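Local coordinates for PA14 domain-containing protein (Clostridium clariflavum, PDB 6QDI), which probably senses plant biomass outside the cell as part of a membrane-bound anti-sigma factor, using tandem calcium-binding PA14 domains that recognise sugars, at residues K83-L87 and E109-N113; F205-D211 and L252-V258; Y57-F63 and G94-A100. One frame throughout, in Å; residues are numbered along the deposited sequence. Where two conformers were deposited one is given.

Interaction 1: residues K83-L87 and E109-N113; sequences KWDNL and EYFNN. With CA (calcium ion), chain D.
Trp84 and Phe111 form the aromatic heart of this contact between the loop 83-87 and the end of strand 104-113. The pair is T-shaped: the CD2 edge of Phe111 is directed at the face of the indole, the six-membered ring centroids are 4.6 Å apart and the planes stand at 70°. Trp84 reaches over because its CG lies anti to the backbone N (chi1 -164°), which carries the broad indole across to the strand. Its far edge then meets main chain, with Trp84 CZ3 3.5 Å from Tyr110 N. A ring this wide suits the place, since one side chain covers both Phe111 and the neighbouring backbone.

Polar contacts take over toward the strand end. Asn113 ND2 donates to Asn86 OD1 at 3.0 Å, approaching from above the carbonyl plane, and the two amide planes are turned 60° apart; Asn113 OD1 accepts from the backbone N of Val185. A water accepts from Asn86 ND2 at 2.7 Å and, weakly, from Asn113 ND2. Within the loop, Asp85 OD1 takes the N-H of Leu87 in an Asx turn and also pairs with Arg67.

Metal binding follows strand alternation: Asn112, pointing away from the loop, gives OD1 to calcium at 2.4 Å. Asp68, Asn69, Thr114 and Asn116 share the ion, so the contact flanks the calcium site of the first PA14 domain.

Interaction 2: residues F205-D211 and L252-V258; sequences FIQVPYD and LKAGQRV
The backbones of 205-211 and 252-258 run antiparallel, with Ile206 and Val258 as a hydrogen-bonded pair: Ile206 N to Val258 O is 2.9 Å and Val258 N returns to Ile206 O. This ladder belongs to the beta-sandwich of the second PA14 domain, joining strands 198-207 and 257-266 at their ends. Beyond it, Val208 continues the pairing by donating to Gln256 O and accepting from Gly255 N at 2.8 Å. Lys253 to Gln256 form a type II beta turn, and Gly255 suits its third position because a positive phi (85°) is easiest without a side chain.

On the face carrying Gln207 and Arg257, the guanidinium of Arg257 lies flat on Phe205, a cation-pi stack with CZ 3.8 Å from the ring centroid and planes 25° apart. A bend at chi3 (45°) folds the long chain back over the ring, and NH1 sits above the ring centre while also pairing with the terminal carboxylate of Arg295. Gln207 is extended so that NE2 meets Gly255 O at 2.9 Å, with the acceptor lying in its amide plane; its OE1 accepts a hydrogen bond from a water that itself accepts from Arg257 NH2.

The inward-facing branches are apolar. Val208 CG2 touches both Leu252 CD1, at 3.8 Å, and Val258 CG2, the Val208 and Leu252 side chains crossing at about a right angle. A short, branched apolar side chain suits this buried position, its CB against Lys253 O; Tyr214 covers this patch further.

Asp211 closes the far end. Its OD1 accepts the N-H of Ala254 at 2.7 Å, nearly along the carboxylate C-O bond, while OD2 accepts a hydrogen bond from a water that accepts from Lys253 NZ at 2.9 Å.

Interaction 3: residues Y57-F63 and G94-A100; sequences YSEEYTF and GKIYLEA
Neighbouring antiparallel strands meet here, 59-63 against 94-98, at an outlying part of the first PA14 domain, the axes of these strand segments approaching to 4.4 Å and their directions 150° from each other. Three hydrogen-bonded pairs carry the ladder. Phe63 with Gly94 and Tyr61 with Ile96 each form both bonds, Phe63 N reaching Gly94 O at 2.8 Å almost in line with its C=O. At Glu59 and Leu98 the bond from Leu98 N is straight, whereas the return from Glu59 N is weak. Ser58 takes over past this point: its OG accepts the N-H of Ala100 at 2.8 Å (177°), a small hydroxyl standing in for a main-chain carbonyl.

Side chains alternate as in any beta strand; in this PA14 beta-sandwich, the face bearing Tyr61, Phe63, Ile96 and Leu98 is largely apolar and turns to the interior, where Ile75 of strand 71-75 touches Phe63, Ile96 and Leu98, and Trp123 meets the Tyr61 ring. Glu59, at its outer end, gives its carboxylate to Ser125 and Ser127. Ile96 CG2 comes to the edge of the Phe63 ring, 3.8 Å from CE1. Leu98 CD1 lies 4.1 Å from Tyr61 CD1, the two side chains crossing at about a right angle.

On the other face, Glu60 and Lys95 are exposed, as suits charged ends, and beta-branched Thr62 is at home in a strand. Lys95 runs alongside Thr62, its CG 3.5 Å from OG1, and passes the Glu60 carboxylate, although Glu60 OE1 and Lys95 NZ remain 4.6 Å apart. Tyr97 shares this face; in one of its two conformers the ring lies against the main chain of Ser58 to Glu60, a less certain contact.

Interactions 1 and 3 share the first PA14 domain, their nearest atoms about 9 Å apart, and strands 93-98 and 104-113 that supply them follow each other in the chain. Interaction 2 lies in the second domain, its centre about 39 Å from that of interaction 1. Interactions 2 and 3 are backbone ladders, each with a largely apolar inner face and a more polar outer one. Interaction 1, running from buried Phe111 to exposed Asn86, instead joins loop to strand mainly through side chains, with no backbone-to-backbone pairing between its segments, and it is the one beside a metal. Arginine-aromatic stacking marks interaction 2, aromatic-aliphatic packing interaction 3, and a T-shaped aromatic pair interaction 1.

Interaction 1: residues K83-L87 and E109-N113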
loop_
_atom_site.group_PDB
_atom_site.type_symbol
_atom_site.label_atom_id
_atom_site.label_comp_id
_atom_site.label_asym_id
_atom_site.label_seq_id
_atom_site.Cartn_x
_atom_site.Cartn_y
_atom_site.Cartn_z
ATOM N N LYS A 83 14.023 -9.775 -5.316
ATOM C CA LYS A 83 14.873 -8.796 -4.625
ATOM C C LYS A 83 14.020 -7.803 -3.845
ATOM O O LYS A 83 14.116 -6.590 -4.011
ATOM C CB LYS A 83 15.825 -8.107 -5.615
ATOM C CG LYS A 83 16.850 -9.062 -6.248
ATOM C CD LYS A 83 17.913 -9.508 -5.250
ATOM C CE LYS A 83 18.749 -10.574 -5.894
ATOM N NZ LYS A 83 19.761 -11.115 -5.007
ATOM N N TRP A 84 13.203 -8.350 -2.953
ATOM C CA TRP A 84 12.201 -7.581 -2.200
ATOM C C TRP A 84 12.829 -7.114 -0.900
ATOM O O TRP A 84 12.543 -7.616 0.170
ATOM C CB TRP A 84 10.979 -8.429 -1.974
ATOM C CG TRP A 84 9.755 -7.697 -1.555
ATOM C CD1 TRP A 84 9.148 -7.749 -0.330
ATOM C CD2 TRP A 84 8.949 -6.836 -2.367
ATOM N NE1 TRP A 84 8.012 -6.987 -0.346
ATOM C CE2 TRP A 84 7.866 -6.404 -1.577
ATOM C CE3 TRP A 84 9.030 -6.395 -3.690
ATOM C CZ2 TRP A 84 6.844 -5.586 -2.080
ATOM C CZ3 TRP A 84 8.048 -5.565 -4.187
ATOM C CH2 TRP A 84 6.948 -5.159 -3.383
ATOM N N ASP A 85 13.720 -6.138 -1.011
ATOM C CA ASP A 85 14.505 -5.708 0.145
ATOM C C ASP A 85 14.818 -4.223 0.043
ATOM O O ASP A 85 14.512 -3.571 -0.964
ATOM C CB ASP A 85 15.740 -6.596 0.357
ATOM C CG ASP A 85 16.704 -6.499 -0.789
ATOM O OD1 ASP A 85 17.057 -5.370 -1.198
ATOM O OD2 ASP A 85 17.121 -7.573 -1.289
ATOM N N ASN A 86 15.408 -3.705 1.137
ATOM C CA ASN A 86 15.666 -2.264 1.245
ATOM C C ASN A 86 16.943 -1.786 0.680
ATOM O O ASN A 86 17.250 -0.600 0.801
ATOM C CB ASN A 86 15.532 -1.854 2.701
ATOM C CG ASN A 86 14.098 -1.927 3.138
ATOM O OD1 ASN A 86 13.306 -1.167 2.663
ATOM N ND2 ASN A 86 13.745 -2.888 3.953
ATOM N N LEU A 87 17.717 -2.659 0.060
ATOM C CA LEU A 87 18.905 -2.220 -0.578
ATOM C C LEU A 87 18.502 -1.386 -1.833
ATOM O O LEU A 87 17.292 -1.258 -2.266
ATOM C CB LEU A 87 19.773 -3.420 -0.944
ATOM C CG LEU A 87 20.146 -4.358 0.199
ATOM C CD1 LEU A 87 20.912 -5.559 -0.335
ATOM C CD2 LEU A 87 20.967 -3.583 1.230
ATOM N N GLU A 109 6.497 -6.320 -9.293
ATOM C CA GLU A 109 6.121 -5.651 -8.062
ATOM C C GLU A 109 7.310 -4.830 -7.550
ATOM O O GLU A 109 8.459 -5.256 -7.677
ATOM C CB GLU A 109 5.671 -6.681 -7.031
ATOM C CG GLU A 109 4.343 -7.299 -7.392
ATOM C CD GLU A 109 3.881 -8.458 -6.541
ATOM O OE1 GLU A 109 4.611 -8.887 -5.628
ATOM O OE2 GLU A 109 2.726 -8.884 -6.753
ATOM N N TYR A 110 7.007 -3.674 -6.975
ATOM C CA TYR A 110 8.029 -2.696 -6.616
ATOM C C TYR A 110 7.607 -1.964 -5.341
ATOM O O TYR A 110 6.408 -1.689 -5.162
ATOM C CB TYR A 110 8.136 -1.676 -7.791
ATOM C CG TYR A 110 8.812 -0.395 -7.372
ATOM C CD1 TYR A 110 10.189 -0.290 -7.287
ATOM C CD2 TYR A 110 8.056 0.685 -6.931
ATOM C CE1 TYR A 110 10.789 0.856 -6.794
ATOM C CE2 TYR A 110 8.636 1.817 -6.386
ATOM C CZ TYR A 110 10.014 1.893 -6.308
ATOM O OH TYR A 110 10.577 3.023 -5.780
ATOM N N PHE A 111 8.578 -1.561 -4.515
ATOM C CA PHE A 111 8.288 -0.631 -3.437
ATOM C C PHE A 111 9.358 0.388 -3.214
ATOM O O PHE A 111 10.550 0.115 -3.420
ATOM C CB PHE A 111 7.923 -1.348 -2.105
ATOM C CG PHE A 111 9.079 -1.982 -1.353
ATOM C CD1 PHE A 111 9.811 -1.255 -0.417
ATOM C CD2 PHE A 111 9.414 -3.308 -1.541
ATOM C CE1 PHE A 111 10.833 -1.832 0.302
ATOM C CE2 PHE A 111 10.431 -3.894 -0.801
ATOM C CZ PHE A 111 11.154 -3.176 0.112
ATOM N N ASN A 112 8.942 1.542 -2.693
ATOM C CA ASN A 112 9.825 2.554 -2.122
ATOM C C ASN A 112 9.568 2.634 -0.641
ATOM O O ASN A 112 8.427 2.838 -0.222
ATOM C CB ASN A 112 9.659 3.914 -2.759
ATOM C CG ASN A 112 10.766 4.859 -2.340
ATOM O OD1 ASN A 112 11.822 4.389 -1.943
ATOM N ND2 ASN A 112 10.556 6.179 -2.425
ATOM N N ASN A 113 10.630 2.511 0.165
ATOM C CA ASN A 113 10.556 2.625 1.618
ATOM C C ASN A 113 11.515 3.744 2.065
ATOM O O ASN A 113 12.595 3.457 2.583
ATOM C CB ASN A 113 10.914 1.305 2.262
ATOM C CG ASN A 113 10.780 1.321 3.771
ATOM O OD1 ASN A 113 10.254 2.218 4.378
ATOM N ND2 ASN A 113 11.242 0.277 4.368
HETATM CA CA CA D . 14.107 4.439 -1.402
HETATM O O HOH W 1 11.032 -2.819 3.990
#

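Interaction 2: residues F205-D211 and L252-V258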
loop_
_atom_site.group_PDB
_atom_site.type_symbol
_atom_site.label_atom_id
_atom_site.label_comp_id
_atom_site.label_asym_id
_atom_site.label_seq_id
_atom_site.Cartn_x
_atom_site.Cartn_y
_atom_site.Cartn_z
ATOM N N PHE A 205 -16.535 9.117 13.662
ATOM C CA PHE A 205 -17.657 8.180 13.886
ATOM C C PHE A 205 -17.632 7.123 12.814
ATOM O O PHE A 205 -17.335 7.414 11.664
ATOM C CB PHE A 205 -19.009 8.915 13.879
ATOM C CG PHE A 205 -19.173 9.832 15.055
ATOM C CD1 PHE A 205 -18.607 11.106 15.036
ATOM C CD2 PHE A 205 -19.809 9.437 16.197
ATOM C CE1 PHE A 205 -18.683 11.946 16.133
ATOM C CE2 PHE A 205 -19.918 10.290 17.285
ATOM C CZ PHE A 205 -19.321 11.522 17.254
ATOM N N ILE A 206 -17.991 5.902 13.215
ATOM C CA ILE A 206 -18.279 4.827 12.283
ATOM C C ILE A 206 -19.796 4.683 12.237
ATOM O O ILE A 206 -20.426 4.510 13.279
ATOM C CB ILE A 206 -17.626 3.515 12.764
ATOM C CG1 ILE A 206 -16.116 3.682 12.959
ATOM C CG2 ILE A 206 -17.941 2.372 11.789
ATOM C CD1 ILE A 206 -15.425 2.571 13.697
ATOM N N GLN A 207 -20.372 4.788 11.041
ATOM C CA GLN A 207 -21.806 4.620 10.920
ATOM C C GLN A 207 -22.076 3.236 10.381
ATOM O O GLN A 207 -21.585 2.866 9.310
ATOM C CB GLN A 207 -22.448 5.737 10.093
ATOM C CG GLN A 207 -23.982 5.716 10.265
ATOM C CD GLN A 207 -24.643 7.063 9.978
ATOM O OE1 GLN A 207 -24.081 7.884 9.241
ATOM N NE2 GLN A 207 -25.786 7.313 10.585
ATOM N N VAL A 208 -22.868 2.482 11.114
ATOM C CA VAL A 208 -23.009 1.047 10.930
ATOM C C VAL A 208 -23.907 0.753 9.736
ATOM O O VAL A 208 -24.992 1.288 9.623
ATOM C CB VAL A 208 -23.580 0.432 12.210
ATOM C CG1 VAL A 208 -23.948 -1.034 12.042
ATOM C CG2 VAL A 208 -22.598 0.646 13.353
ATOM N N PRO A 209 -23.481 -0.141 8.817
ATOM C CA PRO A 209 -24.277 -0.346 7.609
ATOM C C PRO A 209 -25.444 -1.308 7.761
ATOM O O PRO A 209 -26.434 -1.153 7.049
ATOM C CB PRO A 209 -23.259 -0.908 6.617
ATOM C CG PRO A 209 -22.203 -1.563 7.486
ATOM C CD PRO A 209 -22.111 -0.674 8.682
ATOM N N TYR A 210 -25.321 -2.287 8.637
ATOM C CA TYR A 210 -26.249 -3.439 8.740
ATOM C C TYR A 210 -26.511 -3.793 10.173
ATOM O O TYR A 210 -25.596 -3.742 11.000
ATOM C CB TYR A 210 -25.655 -4.691 8.030
ATOM C CG TYR A 210 -25.121 -4.447 6.637
ATOM C CD1 TYR A 210 -25.955 -4.008 5.613
ATOM C CD2 TYR A 210 -23.790 -4.662 6.342
ATOM C CE1 TYR A 210 -25.456 -3.745 4.333
ATOM C CE2 TYR A 210 -23.306 -4.415 5.068
ATOM C CZ TYR A 210 -24.138 -3.952 4.073
ATOM O OH TYR A 210 -23.602 -3.688 2.837
ATOM N N ASP A 211 -27.743 -4.187 10.499
ATOM C CA ASP A 211 -27.998 -4.690 11.820
ATOM C C ASP A 211 -27.253 -6.040 12.051
ATOM O O ASP A 211 -27.357 -6.948 11.245
ATOM C CB ASP A 211 -29.495 -5.024 12.019
ATOM C CG ASP A 211 -30.431 -3.901 12.129
ATOM O OD1 ASP A 211 -30.047 -2.720 12.118
ATOM O OD2 ASP A 211 -31.635 -4.220 12.263
ATOM N N LEU A 252 -24.910 -4.042 16.990
ATOM C CA LEU A 252 -25.066 -2.686 16.461
ATOM C C LEU A 252 -26.238 -2.677 15.489
ATOM O O LEU A 252 -26.673 -3.714 14.958
ATOM C CB LEU A 252 -23.774 -2.245 15.766
ATOM C CG LEU A 252 -22.543 -2.140 16.666
ATOM C CD1 LEU A 252 -21.286 -1.934 15.825
ATOM C CD2 LEU A 252 -22.703 -1.054 17.716
ATOM N N LYS A 253 -26.758 -1.482 15.269
ATOM C CA LYS A 253 -27.890 -1.269 14.371
ATOM C C LYS A 253 -27.514 -0.459 13.166
ATOM O O LYS A 253 -26.698 0.465 13.261
ATOM C CB LYS A 253 -29.041 -0.570 15.094
ATOM C CG LYS A 253 -29.510 -1.333 16.314
ATOM C CD LYS A 253 -30.031 -2.710 15.954
ATOM C CE LYS A 253 -30.646 -3.377 17.166
ATOM N NZ LYS A 253 -30.834 -4.835 16.946
ATOM N N ALA A 254 -28.145 -0.751 12.056
ATOM C CA ALA A 254 -27.977 0.056 10.869
ATOM C C ALA A 254 -28.215 1.531 11.205
ATOM O O ALA A 254 -29.221 1.881 11.818
ATOM C CB ALA A 254 -28.892 -0.398 9.762
ATOM N N GLY A 255 -27.298 2.386 10.760
ATOM C CA GLY A 255 -27.405 3.832 11.030
ATOM C C GLY A 255 -26.845 4.273 12.345
ATOM O O GLY A 255 -26.716 5.460 12.584
ATOM N N GLN A 256 -26.472 3.349 13.231
ATOM C CA GLN A 256 -25.911 3.714 14.492
ATOM C C GLN A 256 -24.562 4.401 14.277
ATOM O O GLN A 256 -23.785 3.979 13.437
ATOM C CB GLN A 256 -25.744 2.452 15.364
ATOM C CG GLN A 256 -25.144 2.684 16.722
ATOM C CD GLN A 256 -25.206 1.499 17.619
ATOM O OE1 GLN A 256 -25.841 0.476 17.291
ATOM N NE2 GLN A 256 -24.597 1.634 18.784
ATOM N N ARG A 257 -24.288 5.451 15.042
ATOM C CA ARG A 257 -23.030 6.172 14.984
ATOM C C ARG A 257 -22.236 5.772 16.201
ATOM O O ARG A 257 -22.627 6.011 17.344
ATOM C CB ARG A 257 -23.252 7.683 14.900
ATOM C CG ARG A 257 -23.547 8.147 13.501
ATOM C CD ARG A 257 -24.109 9.553 13.443
ATOM N NE ARG A 257 -23.402 10.519 14.289
ATOM C CZ ARG A 257 -22.349 11.273 13.961
ATOM N NH1 ARG A 257 -21.832 12.084 14.863
ATOM N NH2 ARG A 257 -21.746 11.181 12.779
ATOM N N VAL A 258 -21.093 5.133 15.955
ATOM C CA VAL A 258 -20.180 4.670 16.984
ATOM C C VAL A 258 -19.034 5.656 17.052
ATOM O O VAL A 258 -18.312 5.854 16.074
ATOM C CB VAL A 258 -19.679 3.227 16.648
ATOM C CG1 VAL A 258 -18.654 2.780 17.646
ATOM C CG2 VAL A 258 -20.845 2.269 16.494
HETATM O O HOH W 2 -22.383 9.779 10.357
HETATM O O HOH W 3 -32.741 -4.637 14.788
#

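Interaction 3: residues Y57-F63 and G94-A100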
loop_
_atom_site.group_PDB
_atom_site.type_symbol
_atom_site.label_atom_id
_atom_site.label_comp_id
_atom_site.label_asym_id
_atom_site.label_seq_id
_atom_site.Cartn_x
_atom_site.Cartn_y
_atom_site.Cartn_z
ATOM N N TYR A 57 12.465 -12.580 -30.622
ATOM C CA TYR A 57 13.340 -13.696 -30.996
ATOM C C TYR A 57 13.159 -14.914 -30.113
ATOM O O TYR A 57 12.733 -14.785 -28.948
ATOM C CB TYR A 57 14.807 -13.249 -30.947
ATOM C CG TYR A 57 15.059 -11.940 -31.703
ATOM C CD1 TYR A 57 15.126 -11.913 -33.079
ATOM C CD2 TYR A 57 15.218 -10.727 -31.012
ATOM C CE1 TYR A 57 15.339 -10.718 -33.771
ATOM C CE2 TYR A 57 15.428 -9.530 -31.682
ATOM C CZ TYR A 57 15.490 -9.523 -33.050
ATOM O OH TYR A 57 15.715 -8.343 -33.722
ATOM N N SER A 58 13.468 -16.094 -30.669
ATOM C CA SER A 58 13.553 -17.367 -29.931
ATOM C C SER A 58 14.950 -17.556 -29.343
ATOM O O SER A 58 15.836 -18.156 -29.934
ATOM C CB SER A 58 13.116 -18.559 -30.796
ATOM O OG SER A 58 11.766 -18.391 -31.176
ATOM N N GLU A 59 15.154 -16.912 -28.186
ATOM C CA GLU A 59 16.472 -16.745 -27.593
ATOM C C GLU A 59 16.356 -16.692 -26.077
ATOM O O GLU A 59 15.260 -16.474 -25.522
ATOM C CB GLU A 59 17.125 -15.433 -28.119
ATOM C CG GLU A 59 17.493 -15.503 -29.587
ATOM C CD GLU A 59 18.139 -14.250 -30.158
ATOM O OE1 GLU A 59 18.168 -13.204 -29.477
ATOM O OE2 GLU A 59 18.582 -14.319 -31.334
ATOM N N GLU A 60 17.485 -16.938 -25.413
ATOM C CA GLU A 60 17.613 -16.660 -23.971
ATOM C C GLU A 60 17.670 -15.150 -23.775
ATOM O O GLU A 60 18.626 -14.487 -24.205
ATOM C CB GLU A 60 18.838 -17.323 -23.354
ATOM C CG GLU A 60 18.807 -17.223 -21.847
ATOM C CD GLU A 60 19.946 -17.923 -21.160
ATOM O OE1 GLU A 60 21.106 -17.722 -21.585
ATOM O OE2 GLU A 60 19.695 -18.616 -20.143
ATOM N N TYR A 61 16.674 -14.635 -23.047
ATOM C CA TYR A 61 16.622 -13.212 -22.682
ATOM C C TYR A 61 17.188 -13.002 -21.306
ATOM O O TYR A 61 17.022 -13.840 -20.407
ATOM C CB TYR A 61 15.181 -12.702 -22.733
ATOM C CG TYR A 61 14.760 -12.314 -24.125
ATOM C CD1 TYR A 61 14.398 -13.286 -25.063
ATOM C CD2 TYR A 61 14.774 -10.995 -24.537
ATOM C CE1 TYR A 61 14.047 -12.940 -26.349
ATOM C CE2 TYR A 61 14.415 -10.648 -25.838
ATOM C CZ TYR A 61 14.041 -11.622 -26.743
ATOM O OH TYR A 61 13.660 -11.321 -28.035
ATOM N N THR A 62 17.905 -11.887 -21.157
ATOM C CA THR A 62 18.277 -11.362 -19.849
ATOM C C THR A 62 17.433 -10.148 -19.552
ATOM O O THR A 62 17.272 -9.291 -20.433
ATOM C CB THR A 62 19.759 -10.966 -19.802
ATOM O OG1 THR A 62 20.548 -12.114 -20.126
ATOM C CG2 THR A 62 20.161 -10.480 -18.419
ATOM N N PHE A 63 16.835 -10.117 -18.352
ATOM C CA PHE A 63 16.133 -8.949 -17.845
ATOM C C PHE A 63 16.987 -8.284 -16.784
ATOM O O PHE A 63 17.561 -9.001 -15.934
ATOM C CB PHE A 63 14.748 -9.337 -17.284
ATOM C CG PHE A 63 13.802 -9.769 -18.387
ATOM C CD1 PHE A 63 13.765 -11.095 -18.836
ATOM C CD2 PHE A 63 13.007 -8.854 -19.023
ATOM C CE1 PHE A 63 12.969 -11.455 -19.902
ATOM C CE2 PHE A 63 12.189 -9.215 -20.051
ATOM C CZ PHE A 63 12.146 -10.515 -20.493
ATOM N N GLY A 94 17.943 -11.497 -14.331
ATOM C CA GLY A 94 17.387 -12.847 -14.407
ATOM C C GLY A 94 17.285 -13.227 -15.880
ATOM O O GLY A 94 17.081 -12.369 -16.747
ATOM N N LYS A 95 17.411 -14.530 -16.156
ATOM C CA LYS A 95 17.419 -15.025 -17.536
ATOM C C LYS A 95 16.277 -16.003 -17.742
ATOM O O LYS A 95 15.905 -16.733 -16.797
ATOM C CB LYS A 95 18.754 -15.710 -17.831
ATOM C CG LYS A 95 19.929 -14.747 -17.842
ATOM C CD LYS A 95 21.183 -15.392 -18.386
ATOM C CE LYS A 95 21.882 -16.195 -17.322
ATOM N NZ LYS A 95 23.290 -16.429 -17.744
ATOM N N ILE A 96 15.755 -16.040 -18.966
ATOM C CA ILE A 96 14.696 -16.995 -19.330
ATOM C C ILE A 96 14.636 -17.146 -20.854
ATOM O O ILE A 96 14.769 -16.149 -21.587
ATOM C CB ILE A 96 13.318 -16.559 -18.768
ATOM C CG1 ILE A 96 12.242 -17.623 -19.041
ATOM C CG2 ILE A 96 12.914 -15.184 -19.252
ATOM C CD1 ILE A 96 11.018 -17.412 -18.185
ATOM N N TYR A 97 14.486 -18.380 -21.328
ATOM C CA TYR A 97 14.311 -18.659 -22.736
ATOM C C TYR A 97 12.880 -18.354 -23.164
ATOM O O TYR A 97 11.947 -18.812 -22.521
ATOM C CB TYR A 97 14.621 -20.121 -23.014
ATOM C CG TYR A 97 14.594 -20.384 -24.473
ATOM C CD1 TYR A 97 15.685 -20.073 -25.251
ATOM C CD2 TYR A 97 13.457 -20.847 -25.079
ATOM C CE1 TYR A 97 15.666 -20.269 -26.595
ATOM C CE2 TYR A 97 13.426 -21.043 -26.436
ATOM C CZ TYR A 97 14.542 -20.727 -27.181
ATOM O OH TYR A 97 14.596 -20.924 -28.545
ATOM N N LEU A 98 12.708 -17.588 -24.241
ATOM C CA LEU A 98 11.399 -17.228 -24.763
ATOM C C LEU A 98 11.370 -17.504 -26.262
ATOM O O LEU A 98 12.424 -17.524 -26.909
ATOM C CB LEU A 98 11.054 -15.779 -24.466
ATOM C CG LEU A 98 11.144 -15.329 -22.998
ATOM C CD1 LEU A 98 10.975 -13.832 -22.910
ATOM C CD2 LEU A 98 10.079 -16.000 -22.173
ATOM N N GLU A 99 10.165 -17.707 -26.779
ATOM C CA GLU A 99 9.928 -17.959 -28.185
ATOM C C GLU A 99 9.426 -16.713 -28.906
ATOM O O GLU A 99 8.532 -15.990 -28.441
ATOM C CB GLU A 99 8.865 -19.055 -28.342
ATOM C CG GLU A 99 9.274 -20.411 -27.798
ATOM C CD GLU A 99 8.267 -21.523 -28.126
ATOM O OE1 GLU A 99 8.299 -22.029 -29.181
ATOM O OE2 GLU A 99 7.494 -21.805 -27.165
ATOM N N ALA A 100 9.936 -16.534 -30.118
ATOM C CA ALA A 100 9.558 -15.429 -30.942
ATOM C C ALA A 100 8.079 -15.247 -31.133
ATOM O O ALA A 100 7.393 -16.189 -31.496
ATOM C CB ALA A 100 10.219 -15.592 -32.292
#